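Local coordinates for glycosyltransferase (duf1792) (Streptococcus sanguinis, PDB 5V4A), which is a UDP-binding glycosyltransferase domain, forming the C-terminal part of a longer protein that probably serves the accessory SecA2/SecY2 export system, at residues E56-E61 with N102-P107. Numbering follows the deposited sequence.
Sequences EIMSME and NICRAP
Met58 overlaps two neighbours at once, its CB lying 3.9 Å from Ile103 CG2 and its methyl CE 3.7 Å from Cys104 SG. The chain is extended from CA to SD and then bends at chi3 (54°), which brings the methyl round to the thiol. Val36 of helix 30-36 touches both Met58 and Ile103, and Phe28 also packs on Met58, making this the buried end of the contact. Beside it, Ser59 CB lies 3.4 Å from Ile103 O, and the CA-H of Ser59 makes a strongly bent contact with the same oxygen. The hydroxyl itself faces back into its own segment: Ser59 OG donates to Glu56 O at 2.8 Å, reaching that carbonyl from above its plane.

The chain leaves helices 48-58 and 82-103 in this region, and the short touching parts, Met58 to Glu61 and Ile103 to Pro107, run side by side, 25° apart, toward strands 66-70 and 110-111, neighbours in the three-stranded parallel sheet of the GT-D-fold glycosyltransferase domain. Between them a water bridges the two backbones, donating to Ser59 O at an unusually short 2.5 Å and accepting from Arg105 N at 3.1 Å. Tyr109 OH is hydrogen-bonded to Ala106 N and more weakly to Met58 O.

Farther along, Ala106 CB faces the other segment, 3.7 Å from Glu61 CG. With CG beside its backbone N (chi1 -49°) and the chain extended beyond, Glu61 crosses Pro107 at about a right angle, and Glu61 OE2 comes within 3.3 Å of Pro107 CD at the exposed end.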
# COMPACT_ATOMS: atom_id res chain seq x y z
N GLU A 56 -11.17 -11.42 -27.78
CA GLU A 56 -12.04 -10.25 -27.85
C GLU A 56 -11.77 -9.29 -26.70
O GLU A 56 -11.75 -8.07 -26.89
CB GLU A 56 -13.51 -10.67 -27.84
CG GLU A 56 -14.42 -9.50 -28.18
CD GLU A 56 -15.90 -9.81 -28.06
OE1 GLU A 56 -16.26 -10.98 -27.83
OE2 GLU A 56 -16.69 -8.84 -28.14
N ILE A 57 -11.59 -9.83 -25.49
CA ILE A 57 -11.37 -8.99 -24.32
C ILE A 57 -9.99 -8.34 -24.38
O ILE A 57 -9.83 -7.16 -24.02
CB ILE A 57 -11.57 -9.82 -23.04
CG1 ILE A 57 -12.99 -10.38 -22.95
CG2 ILE A 57 -11.30 -9.00 -21.81
CD1 ILE A 57 -13.12 -11.45 -21.87
N MET A 58 -8.99 -9.08 -24.87
CA MET A 58 -7.62 -8.57 -24.98
C MET A 58 -7.53 -7.31 -25.82
O MET A 58 -6.62 -6.50 -25.62
CB MET A 58 -6.70 -9.63 -25.59
CG MET A 58 -6.40 -10.81 -24.70
SD MET A 58 -5.30 -11.99 -25.51
CE MET A 58 -3.95 -10.90 -25.93
N SER A 59 -8.43 -7.15 -26.79
CA SER A 59 -8.38 -6.05 -27.74
C SER A 59 -9.08 -4.80 -27.23
O SER A 59 -9.14 -3.81 -27.96
CB SER A 59 -9.01 -6.49 -29.06
OG SER A 59 -10.41 -6.66 -28.89
N MET A 60 -9.64 -4.84 -26.03
CA MET A 60 -10.44 -3.77 -25.45
C MET A 60 -9.57 -2.74 -24.74
O MET A 60 -8.49 -3.05 -24.23
CB MET A 60 -11.45 -4.37 -24.49
CG MET A 60 -12.64 -4.88 -25.21
SD MET A 60 -13.72 -5.56 -24.00
CE MET A 60 -14.75 -4.13 -23.70
N GLU A 61 -10.07 -1.50 -24.68
CA GLU A 61 -9.36 -0.43 -24.00
C GLU A 61 -9.78 -0.31 -22.54
O GLU A 61 -10.92 -0.62 -22.17
CB GLU A 61 -9.58 0.91 -24.71
CG GLU A 61 -9.34 0.84 -26.21
CD GLU A 61 -9.58 2.16 -26.91
OE1 GLU A 61 -10.50 2.90 -26.50
OE2 GLU A 61 -8.83 2.46 -27.88
N ASN A 102 -1.01 -7.39 -33.11
CA ASN A 102 -2.22 -7.42 -33.94
C ASN A 102 -3.49 -7.30 -33.10
O ASN A 102 -4.43 -6.60 -33.50
CB ASN A 102 -2.25 -8.68 -34.79
CG ASN A 102 -1.75 -8.44 -36.19
OD1 ASN A 102 -2.47 -7.89 -37.03
ND2 ASN A 102 -0.52 -8.85 -36.47
N ILE A 103 -3.55 -7.98 -31.96
CA ILE A 103 -4.75 -7.95 -31.13
C ILE A 103 -4.78 -6.72 -30.23
O ILE A 103 -5.82 -6.08 -30.05
CB ILE A 103 -4.86 -9.24 -30.30
CG1 ILE A 103 -4.87 -10.49 -31.18
CG2 ILE A 103 -6.11 -9.19 -29.41
CD1 ILE A 103 -4.58 -11.79 -30.42
N CYS A 104 -3.65 -6.38 -29.62
CA CYS A 104 -3.61 -5.38 -28.55
C CYS A 104 -3.26 -4.02 -29.13
O CYS A 104 -2.09 -3.69 -29.32
CB CYS A 104 -2.62 -5.81 -27.47
SG CYS A 104 -3.02 -7.44 -26.84
N ARG A 105 -4.29 -3.21 -29.40
CA ARG A 105 -4.13 -1.91 -30.03
C ARG A 105 -4.69 -0.79 -29.17
O ARG A 105 -4.84 0.34 -29.64
CB ARG A 105 -4.80 -1.94 -31.41
CG ARG A 105 -4.08 -2.86 -32.39
CD ARG A 105 -5.03 -3.59 -33.33
NE ARG A 105 -5.50 -2.81 -34.47
CZ ARG A 105 -6.04 -3.35 -35.55
NH1 ARG A 105 -6.18 -4.67 -35.64
NH2 ARG A 105 -6.45 -2.57 -36.55
N ALA A 106 -4.95 -1.06 -27.90
CA ALA A 106 -5.43 -0.05 -26.98
C ALA A 106 -4.32 0.94 -26.65
O ALA A 106 -3.14 0.64 -26.82
CB ALA A 106 -5.97 -0.69 -25.71
N PRO A 107 -4.69 2.15 -26.20
CA PRO A 107 -3.65 3.12 -25.79
C PRO A 107 -2.73 2.61 -24.69
O PRO A 107 -1.52 2.85 -24.76
CB PRO A 107 -4.48 4.33 -25.33
CG PRO A 107 -5.76 4.22 -26.06
CD PRO A 107 -6.03 2.75 -26.21
O HOH W 1 -7.34 -3.14 -29.56